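Local atomic coordinates of endo-1,4-beta-xylanase (PDB entry 3KST), a protein that probably hydrolyses O-glycosidic bonds as a family 43 glycoside hydrolase, consistent with xylan breakdown, and binds a calcium ion. Residues 37-42 / 82-87; 72-77 / 100-105; 78-83 / 127-132. All blocks are in the same frame, centred on the assembly; numbering follows the deposited sequence.

Contact 1. Residues 37-42 / 82-87; sequences YAYGTG and PEVYYV. With CA (calcium ion), chain C.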
loop_
_atom_site.group_PDB
_atom_site.type_symbol
_atom_site.label_atom_id
_atom_site.label_comp_id
_atom_site.label_asym_id
_atom_site.label_seq_id
_atom_site.Cartn_x
_atom_site.Cartn_y
_atom_site.Cartn_z
ATOM N N TYR A 37 8.848 5.862 -8.017
ATOM C CA TYR A 37 8.629 6.769 -6.884
ATOM C C TYR A 37 8.047 5.974 -5.734
ATOM O O TYR A 37 6.989 5.356 -5.901
ATOM C CB TYR A 37 7.684 7.912 -7.251
ATOM C CG TYR A 37 8.195 8.788 -8.360
ATOM C CD1 TYR A 37 9.018 9.877 -8.080
ATOM C CD2 TYR A 37 7.873 8.529 -9.681
ATOM C CE1 TYR A 37 9.508 10.710 -9.094
ATOM C CE2 TYR A 37 8.354 9.352 -10.713
ATOM C CZ TYR A 37 9.168 10.433 -10.417
ATOM O OH TYR A 37 9.644 11.250 -11.429
ATOM N N ALA A 38 8.739 5.965 -4.594
ATOM C CA ALA A 38 8.318 5.210 -3.411
ATOM C C ALA A 38 7.839 6.136 -2.333
ATOM O O ALA A 38 8.453 7.161 -2.092
ATOM C CB ALA A 38 9.457 4.373 -2.850
ATOM N N TYR A 39 6.732 5.749 -1.698
ATOM C CA TYR A 39 6.145 6.472 -0.556
ATOM C C TYR A 39 5.762 5.442 0.479
ATOM O O TYR A 39 5.206 4.401 0.114
ATOM C CB TYR A 39 4.886 7.215 -0.970
ATOM C CG TYR A 39 5.045 8.002 -2.249
ATOM C CD1 TYR A 39 4.864 7.376 -3.489
ATOM C CD2 TYR A 39 5.402 9.354 -2.224
ATOM C CE1 TYR A 39 5.041 8.071 -4.682
ATOM C CE2 TYR A 39 5.566 10.061 -3.402
ATOM C CZ TYR A 39 5.370 9.410 -4.638
ATOM O OH TYR A 39 5.509 10.099 -5.819
ATOM N N GLY A 40 6.062 5.711 1.745
ATOM C CA GLY A 40 5.668 4.816 2.842
ATOM C C GLY A 40 5.484 5.526 4.178
ATOM O O GLY A 40 5.594 6.757 4.274
ATOM N N THR A 41 5.215 4.723 5.201
ATOM C CA THR A 41 5.089 5.164 6.578
ATOM C C THR A 41 6.466 5.399 7.160
ATOM O O THR A 41 7.273 4.484 7.186
ATOM C CB THR A 41 4.390 4.091 7.419
ATOM O OG1 THR A 41 3.091 3.910 6.887
ATOM C CG2 THR A 41 4.311 4.469 8.936
ATOM N N GLY A 42 6.719 6.612 7.637
ATOM C CA GLY A 42 7.991 6.944 8.282
ATOM C C GLY A 42 9.102 7.295 7.342
ATOM O O GLY A 42 8.885 7.488 6.144
ATOM N N PRO A 82 0.692 5.624 2.731
ATOM C CA PRO A 82 0.389 6.448 1.574
ATOM C C PRO A 82 0.402 5.652 0.259
ATOM O O PRO A 82 1.106 4.649 0.163
ATOM C CB PRO A 82 1.534 7.457 1.586
ATOM C CG PRO A 82 2.701 6.659 2.097
ATOM C CD PRO A 82 2.117 5.751 3.125
ATOM N N GLU A 83 -0.454 6.032 -0.679
ATOM C CA GLU A 83 -0.401 5.538 -2.071
ATOM C C GLU A 83 -0.573 6.775 -2.937
ATOM O O GLU A 83 -1.338 7.669 -2.576
ATOM C CB GLU A 83 -1.454 4.478 -2.384
ATOM C CG GLU A 83 -1.365 3.231 -1.452
ATOM C CD GLU A 83 -2.076 1.958 -1.927
ATOM O OE1 GLU A 83 -2.752 1.904 -3.005
ATOM O OE2 GLU A 83 -1.922 0.931 -1.205
ATOM N N VAL A 84 0.173 6.844 -4.036
ATOM C CA VAL A 84 0.140 7.979 -4.972
ATOM C C VAL A 84 -0.174 7.467 -6.381
ATOM O O VAL A 84 0.423 6.473 -6.827
ATOM C CB VAL A 84 1.466 8.738 -4.993
ATOM C CG1 VAL A 84 1.494 9.795 -6.109
ATOM C CG2 VAL A 84 1.743 9.424 -3.624
ATOM N N TYR A 85 -1.047 8.186 -7.089
ATOM C CA TYR A 85 -1.493 7.825 -8.412
ATOM C C TYR A 85 -1.622 9.061 -9.295
ATOM O O TYR A 85 -2.155 10.089 -8.862
ATOM C CB TYR A 85 -2.885 7.160 -8.386
ATOM C CG TYR A 85 -3.170 6.280 -7.219
ATOM C CD1 TYR A 85 -2.690 4.966 -7.160
ATOM C CD2 TYR A 85 -3.918 6.763 -6.142
ATOM C CE1 TYR A 85 -2.981 4.158 -6.074
ATOM C CE2 TYR A 85 -4.191 5.988 -5.075
ATOM C CZ TYR A 85 -3.711 4.683 -5.022
ATOM O OH TYR A 85 -3.999 3.922 -3.940
ATOM N N TYR A 86 -1.181 8.931 -10.547
ATOM C CA TYR A 86 -1.374 9.975 -11.536
ATOM C C TYR A 86 -2.722 9.602 -12.132
ATOM O O TYR A 86 -2.849 8.520 -12.710
ATOM C CB TYR A 86 -0.298 9.989 -12.614
ATOM C CG TYR A 86 -0.622 11.030 -13.669
ATOM C CD1 TYR A 86 -0.513 12.390 -13.395
ATOM C CD2 TYR A 86 -1.072 10.640 -14.931
ATOM C CE1 TYR A 86 -0.868 13.372 -14.388
ATOM C CE2 TYR A 86 -1.409 11.591 -15.922
ATOM C CZ TYR A 86 -1.292 12.938 -15.652
ATOM O OH TYR A 86 -1.648 13.819 -16.651
ATOM N N VAL A 87 -3.715 10.465 -11.923
ATOM C CA VAL A 87 -5.067 10.220 -12.443
ATOM C C VAL A 87 -5.215 10.931 -13.801
ATOM O O VAL A 87 -5.268 12.169 -13.886
ATOM C CB VAL A 87 -6.164 10.587 -11.427
ATOM C CG1 VAL A 87 -6.060 9.692 -10.180
ATOM C CG2 VAL A 87 -6.079 12.017 -11.035
HETATM CA CA CA C . -1.072 0.434 0.907
HETATM O O HOH W 1 0.619 2.228 1.571
HETATM O O HOH W 2 1.039 -0.394 -0.070
HETATM O O HOH W 3 -1.245 -2.080 0.281
HETATM O O HOH W 4 -2.379 2.328 1.862
HETATM O O HOH W 5 -3.412 -0.422 1.501
#

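Contact 2. Residues 72-77 / 100-105; sequences DSYGTW and EEHICV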
loop_
_atom_site.group_PDB
_atom_site.type_symbol
_atom_site.label_atom_id
_atom_site.label_comp_id
_atom_site.label_asym_id
_atom_site.label_seq_id
_atom_site.Cartn_x
_atom_site.Cartn_y
_atom_site.Cartn_z
ATOM N N ASP A 72 -0.037 20.883 6.057
ATOM C CA ASP A 72 -0.879 20.879 4.843
ATOM C C ASP A 72 -1.960 19.819 4.847
ATOM O O ASP A 72 -2.629 19.613 3.832
ATOM C CB ASP A 72 -0.009 20.674 3.610
ATOM C CG ASP A 72 0.898 21.810 3.362
ATOM O OD1 ASP A 72 0.475 22.982 3.588
ATOM O OD2 ASP A 72 2.033 21.538 2.942
ATOM N N SER A 73 -2.197 19.197 5.986
ATOM C CA SER A 73 -3.145 18.103 6.055
ATOM C C SER A 73 -3.923 18.096 7.338
ATOM O O SER A 73 -3.557 18.738 8.307
ATOM C CB SER A 73 -2.313 16.813 5.995
ATOM O OG SER A 73 -3.054 15.649 6.324
ATOM N N TYR A 74 -5.005 17.334 7.312
ATOM C CA TYR A 74 -5.743 16.946 8.497
ATOM C C TYR A 74 -4.761 16.163 9.358
ATOM O O TYR A 74 -4.012 15.381 8.812
ATOM C CB TYR A 74 -6.853 15.975 8.114
ATOM C CG TYR A 74 -7.579 15.363 9.270
ATOM C CD1 TYR A 74 -8.521 16.105 10.010
ATOM C CD2 TYR A 74 -7.347 14.029 9.639
ATOM C CE1 TYR A 74 -9.202 15.533 11.084
ATOM C CE2 TYR A 74 -8.044 13.442 10.696
ATOM C CZ TYR A 74 -8.945 14.198 11.431
ATOM O OH TYR A 74 -9.610 13.586 12.462
ATOM N N GLY A 75 -4.749 16.433 10.656
ATOM C CA GLY A 75 -3.946 15.702 11.644
ATOM C C GLY A 75 -2.519 16.088 11.958
ATOM O O GLY A 75 -1.824 16.767 11.202
ATOM N N THR A 76 -2.054 15.604 13.106
ATOM C CA THR A 76 -0.701 15.856 13.568
ATOM C C THR A 76 0.106 14.614 13.888
ATOM O O THR A 76 1.291 14.767 14.205
ATOM C CB THR A 76 -0.708 16.774 14.801
ATOM O OG1 THR A 76 -1.310 16.082 15.897
ATOM C CG2 THR A 76 -1.472 18.057 14.484
ATOM N N TRP A 77 -0.498 13.426 13.789
ATOM C CA TRP A 77 0.158 12.149 14.114
ATOM C C TRP A 77 -0.438 11.018 13.304
ATOM O O TRP A 77 -1.503 11.169 12.684
ATOM C CB TRP A 77 0.029 11.850 15.619
ATOM C CG TRP A 77 -1.381 11.675 16.095
ATOM C CD1 TRP A 77 -2.232 12.660 16.568
ATOM C CD2 TRP A 77 -2.134 10.453 16.123
ATOM N NE1 TRP A 77 -3.446 12.107 16.909
ATOM C CE2 TRP A 77 -3.421 10.766 16.634
ATOM C CE3 TRP A 77 -1.850 9.116 15.774
ATOM C CZ2 TRP A 77 -4.404 9.803 16.808
ATOM C CZ3 TRP A 77 -2.840 8.147 15.957
ATOM C CH2 TRP A 77 -4.109 8.495 16.461
ATOM N N GLU A 100 -4.140 10.274 11.890
ATOM C CA GLU A 100 -4.938 10.110 13.127
ATOM C C GLU A 100 -6.067 9.054 13.015
ATOM O O GLU A 100 -7.177 9.256 13.526
ATOM C CB GLU A 100 -5.516 11.444 13.627
ATOM C CG GLU A 100 -4.539 12.585 13.765
ATOM C CD GLU A 100 -4.996 13.716 14.681
ATOM O OE1 GLU A 100 -6.106 13.645 15.269
ATOM O OE2 GLU A 100 -4.219 14.682 14.831
ATOM N N GLU A 101 -5.765 7.938 12.338
ATOM C CA GLU A 101 -6.698 6.846 12.109
ATOM C C GLU A 101 -7.944 7.242 11.284
ATOM O O GLU A 101 -9.005 6.655 11.477
ATOM C CB GLU A 101 -7.071 6.129 13.437
ATOM C CG GLU A 101 -5.861 5.410 14.060
ATOM C CD GLU A 101 -6.090 4.888 15.455
ATOM O OE1 GLU A 101 -6.528 5.669 16.336
ATOM O OE2 GLU A 101 -5.779 3.701 15.680
ATOM N N HIS A 102 -7.793 8.211 10.375
ATOM C CA HIS A 102 -8.852 8.599 9.421
ATOM C C HIS A 102 -8.220 8.587 8.044
ATOM O O HIS A 102 -6.994 8.777 7.916
ATOM C CB HIS A 102 -9.466 9.969 9.751
ATOM C CG HIS A 102 -10.223 9.965 11.030
ATOM N ND1 HIS A 102 -9.608 10.004 12.258
ATOM C CD2 HIS A 102 -11.554 9.871 11.273
ATOM C CE1 HIS A 102 -10.527 9.961 13.212
ATOM N NE2 HIS A 102 -11.715 9.876 12.639
ATOM N N ILE A 103 -9.032 8.374 7.016
ATOM C CA ILE A 103 -8.536 8.339 5.629
ATOM C C ILE A 103 -8.700 9.699 4.966
ATOM O O ILE A 103 -9.737 10.345 5.129
ATOM C CB ILE A 103 -9.161 7.223 4.799
ATOM C CG1 ILE A 103 -10.698 7.275 4.775
ATOM C CG2 ILE A 103 -8.732 5.883 5.411
ATOM C CD1 ILE A 103 -11.327 6.301 3.807
ATOM N N CYS A 104 -7.687 10.069 4.194
ATOM C CA CYS A 104 -7.536 11.387 3.598
ATOM C C CYS A 104 -6.964 11.361 2.206
ATOM O O CYS A 104 -6.285 10.401 1.806
ATOM C CB CYS A 104 -6.543 12.193 4.451
ATOM S SG CYS A 104 -6.963 12.443 6.172
ATOM N N VAL A 105 -7.170 12.474 1.493
ATOM C CA VAL A 105 -6.630 12.632 0.156
ATOM C C VAL A 105 -6.112 14.056 -0.042
ATOM O O VAL A 105 -6.776 15.028 0.371
ATOM C CB VAL A 105 -7.668 12.233 -0.960
ATOM C CG1 VAL A 105 -8.951 13.048 -0.866
ATOM C CG2 VAL A 105 -7.053 12.326 -2.371
HETATM O O HOH W 6 -3.964 16.795 16.574
HETATM O O HOH W 7 -5.343 13.643 18.596
#

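Contact 3. Residues 78-83 / 127-132; sequences GFWAPE and KSIDTS. With CA (calcium ion), chain C.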
loop_
_atom_site.group_PDB
_atom_site.type_symbol
_atom_site.label_atom_id
_atom_site.label_comp_id
_atom_site.label_asym_id
_atom_site.label_seq_id
_atom_site.Cartn_x
_atom_site.Cartn_y
_atom_site.Cartn_z
ATOM N N GLY A 78 0.221 9.861 13.305
ATOM C CA GLY A 78 -0.315 8.730 12.566
ATOM C C GLY A 78 -0.390 8.857 11.041
ATOM O O GLY A 78 -1.360 8.394 10.433
ATOM N N PHE A 79 0.606 9.502 10.427
ATOM C CA PHE A 79 0.691 9.550 8.942
ATOM C C PHE A 79 1.192 8.191 8.453
ATOM O O PHE A 79 2.403 7.897 8.523
ATOM C CB PHE A 79 1.551 10.699 8.468
ATOM C CG PHE A 79 0.892 12.016 8.675
ATOM C CD1 PHE A 79 0.117 12.552 7.662
ATOM C CD2 PHE A 79 0.902 12.630 9.935
ATOM C CE1 PHE A 79 -0.534 13.784 7.853
ATOM C CE2 PHE A 79 0.262 13.851 10.143
ATOM C CZ PHE A 79 -0.464 14.426 9.111
ATOM N N TRP A 80 0.249 7.342 8.021
ATOM C CA TRP A 80 0.522 5.963 7.586
ATOM C C TRP A 80 0.022 5.596 6.180
ATOM O O TRP A 80 -0.970 6.144 5.672
ATOM C CB TRP A 80 -0.165 4.940 8.511
ATOM C CG TRP A 80 0.030 5.121 9.975
ATOM C CD1 TRP A 80 1.116 5.636 10.617
ATOM C CD2 TRP A 80 -0.893 4.741 10.989
ATOM N NE1 TRP A 80 0.921 5.619 11.974
ATOM C CE2 TRP A 80 -0.305 5.072 12.236
ATOM C CE3 TRP A 80 -2.165 4.156 10.976
ATOM C CZ2 TRP A 80 -0.965 4.845 13.466
ATOM C CZ3 TRP A 80 -2.826 3.940 12.202
ATOM C CH2 TRP A 80 -2.207 4.271 13.427
ATOM N N ALA A 81 0.693 4.608 5.594
ATOM C CA ALA A 81 0.203 3.890 4.408
ATOM C C ALA A 81 -0.223 4.760 3.211
ATOM O O ALA A 81 -1.339 4.621 2.689
ATOM C CB ALA A 81 -0.942 2.929 4.859
ATOM N N PRO A 82 0.692 5.624 2.731
ATOM C CA PRO A 82 0.389 6.448 1.574
ATOM C C PRO A 82 0.402 5.652 0.259
ATOM O O PRO A 82 1.106 4.649 0.163
ATOM C CB PRO A 82 1.534 7.457 1.586
ATOM C CG PRO A 82 2.701 6.659 2.097
ATOM C CD PRO A 82 2.117 5.751 3.125
ATOM N N GLU A 83 -0.454 6.032 -0.679
ATOM C CA GLU A 83 -0.401 5.538 -2.071
ATOM C C GLU A 83 -0.573 6.775 -2.937
ATOM O O GLU A 83 -1.338 7.669 -2.576
ATOM C CB GLU A 83 -1.454 4.478 -2.384
ATOM C CG GLU A 83 -1.365 3.231 -1.452
ATOM C CD GLU A 83 -2.076 1.958 -1.927
ATOM O OE1 GLU A 83 -2.752 1.904 -3.005
ATOM O OE2 GLU A 83 -1.922 0.931 -1.205
ATOM N N LYS A 127 -13.344 6.299 11.798
ATOM C CA LYS A 127 -11.946 5.855 11.861
ATOM C C LYS A 127 -11.693 4.777 10.791
ATOM O O LYS A 127 -12.477 3.848 10.600
ATOM C CB LYS A 127 -11.560 5.312 13.231
ATOM C CG LYS A 127 -11.375 6.325 14.335
ATOM C CD LYS A 127 -10.817 5.653 15.591
ATOM C CE LYS A 127 -10.936 6.550 16.825
ATOM N NZ LYS A 127 -10.297 5.971 18.039
ATOM N N SER A 128 -10.585 4.926 10.072
ATOM C CA SER A 128 -10.262 4.041 8.976
ATOM C C SER A 128 -8.848 4.294 8.535
ATOM O O SER A 128 -8.366 5.409 8.657
ATOM C CB SER A 128 -11.262 4.165 7.776
ATOM O OG SER A 128 -11.759 5.496 7.561
ATOM N N ILE A 129 -8.231 3.263 7.966
ATOM C CA ILE A 129 -6.865 3.361 7.498
ATOM C C ILE A 129 -6.620 2.550 6.222
ATOM O O ILE A 129 -7.516 1.837 5.707
ATOM C CB ILE A 129 -5.889 2.869 8.609
ATOM C CG1 ILE A 129 -6.187 1.409 9.000
ATOM C CG2 ILE A 129 -5.924 3.809 9.834
ATOM C CD1 ILE A 129 -5.222 0.836 10.000
ATOM N N ASP A 130 -5.393 2.663 5.706
ATOM C CA ASP A 130 -4.911 1.809 4.608
ATOM C C ASP A 130 -5.656 1.935 3.252
ATOM O O ASP A 130 -5.921 0.958 2.560
ATOM C CB ASP A 130 -4.789 0.331 5.060
ATOM C CG ASP A 130 -3.810 0.131 6.183
ATOM O OD1 ASP A 130 -3.317 1.118 6.736
ATOM O OD2 ASP A 130 -3.498 -1.041 6.477
ATOM N N THR A 131 -5.937 3.175 2.894
ATOM C CA THR A 131 -6.542 3.503 1.612
ATOM C C THR A 131 -5.786 2.887 0.415
ATOM O O THR A 131 -4.551 2.907 0.370
ATOM C CB THR A 131 -6.512 5.010 1.342
ATOM O OG1 THR A 131 -5.172 5.499 1.508
ATOM C CG2 THR A 131 -7.454 5.759 2.235
ATOM N N SER A 132 -6.534 2.351 -0.534
ATOM C CA SER A 132 -5.975 1.926 -1.815
ATOM C C SER A 132 -7.071 2.148 -2.849
ATOM O O SER A 132 -8.177 1.632 -2.663
ATOM C CB SER A 132 -5.533 0.471 -1.829
ATOM O OG SER A 132 -4.812 0.224 -3.027
HETATM CA CA CA C . -1.072 0.434 0.907
HETATM O O HOH W 8 -3.691 5.046 3.908
HETATM O O HOH W 4 -2.379 2.328 1.862
HETATM O O HOH W 1 0.619 2.228 1.571
HETATM O O HOH W 5 -3.412 -0.422 1.501
HETATM O O HOH W 2 1.039 -0.394 -0.070
HETATM O O HOH W 3 -1.245 -2.080 0.281
#

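Contact 1. Residues 37-42 / 82-87
Tyr39 lays its ring broadside over Val84, whose CG2 methyl stands 3.5 Å from the ring centroid and nearly on the ring normal, a CH-pi contact over the face. The valine's CB lies over the same face, toward Tyr39 CE1, at 3.6 Å. Val84 can do this because CG1 lies anti to its backbone N (chi1 172°), which turns the other methyl up to the aromatic face. A flat ring and a beta-branched side chain suit each other here, crossing at about a right angle. Further along, Pro82 sets CG and CD against the backbone of residues 39-41, with CG 3.5 Å from Gly40 N. Were Tyr39 replaced by an alanine, Val84 CG2 would probably lose its aromatic face and Pro111 O the phenol hydroxyl that now bonds to it.

No hydrogen bond joins the two strands; they meet through apolar surfaces, running roughly antiparallel. On the other side of strand 80-87, Glu83 turns its extended chain to the calcium ion, which OE2 binds at 2.3 Å. Five waters and His251 NE2 complete the metal shell, and one of those waters donates to Pro82 O at 2.8 Å. The second oxygen, Glu83 OE1, accepts from Tyr85 OH on its anti side at 2.5 Å, which restrains the carboxylate's rotation. Thr41 OG1 bonds to Asp26, the predicted proton acceptor. Around this core, strand 92-99 brings Leu95 against Pro82 and Val84, strand 27-32 pairs with 35-41 and brings Met30 to Tyr39, and strand 49-55 adds Cys52 to Tyr39 and Phe50 to Pro82.

Contact 2. Residues 72-77 / 100-105
Trp77 and Glu100 meet first through their backbones: Glu100 N donates to Trp77 O at 2.9 Å, tying the loop 72-77 to the turn that precedes strand 102-108. Both Glu100 and Glu101 have left-handed backbone conformations (phi 49° and 62°), consistent with a type I'-like two-residue turn. The extended side chain of Glu100 reaches along the loop, and its OE2 accepts the N-H of Thr76 at 2.9 Å on the anti side. A water bridges the same oxygen to Thr76 OG1, so the anion is held by main chain and solvent together. Gly75 suits its place because a beta carbon there would sit only 3.1 Å from Glu100 CG.

The turn closes the hairpin of strands 92-99 and 102-108, the outer part of one blade in the five-bladed beta-propeller of family 43 enzymes, and the loop lies against it. Trp77 spreads its indole across the glutamate stem, with Glu100 CG 3.5 Å from the centroid of the five-membered ring in a CH-pi contact. Another water accepts a hydrogen bond from Trp77 NE1 at 3.0 Å, while Glu101 OE1 comes up at the indole edge.

Tyr74 extends along the strand, its CG anti to the backbone N (chi1 173°). It turns its ring edge toward the face of His102 in an offset edge-to-face pair, and its CD2 touches Cys104 SG at 3.8 Å. His102 is kept in position by ND1, which donates to Glu100 O at 2.8 Å from above the carbonyl plane. Ser73 OG donates to Tyr74 O and also bonds to Tyr97 OH of the middle strand.

Contact 3. Residues 78-83 / 127-132
Ala81 and Asp130 meet where strands 80-83 and 129-132 run side by side, nearly parallel (9°), with axes 6.5 Å apart at closest. They are the innermost strands of successive blades of the five-bladed propeller; no backbone hydrogen bond joins them, and waters bridge them instead. Both residues have left-handed backbone conformations, which break the regular strand course near the central axis. A small residue suits position 81: the methyl of Ala81 lets Asp130 OD1 approach its CB to 3.5 Å. Asp130 is predicted to tune the proton donor Glu190 and orient it with the substrate; its OD2 accepts from Gly191 N, next to that glutamate, and its side chain also comes close to the calcium ligand His251.

Ala81 O is a hub for solvent. It accepts hydrogen bonds from two waters, one of which also reaches Thr131 OG1, while the other binds the calcium ion and donates to Thr131 O at 2.7 Å. A second metal-bound water donates to Asp130 O, so the ion's hydration shell links both strands. At the N-terminal end of the strand pair, Trp80 offers the edge of its indole to the CG2 methyl of Ile129, which touches CZ3 at 3.9 Å.

At the far end a serine meets the metal-binding glutamate directly. With its hydroxyl anti to the backbone N (chi1 -170°), Ser132 places OG beside the carboxylate of Glu83 and donates to OE1 at 2.7 Å, from the syn side and 29° out of the carboxylate plane.

Contacts 1 and 3 have centres about 11 Å apart and share Pro82 and Glu83 of strand 80-87, which passes its two sides to different neighbours: residues 37-42 of the preceding blade and 127-132 of the following one. Both reach the calcium ion near the propeller axis, and Thr41 OG1 to Ala81 N, 2.8 Å, joins them. Contact 2 lies nearer the surface, its centre about 9 Å from that of contact 3 and 15 Å from that of contact 1; through 100-105 it reaches the three-stranded sheet that holds strand 80-87. Along the chain the segments run 37-42, 72-77, 78-83, 82-87, 100-105 and 127-132. Strand 80-87 thus touches both adjoining blades beside the metal and the predicted catalytic residues.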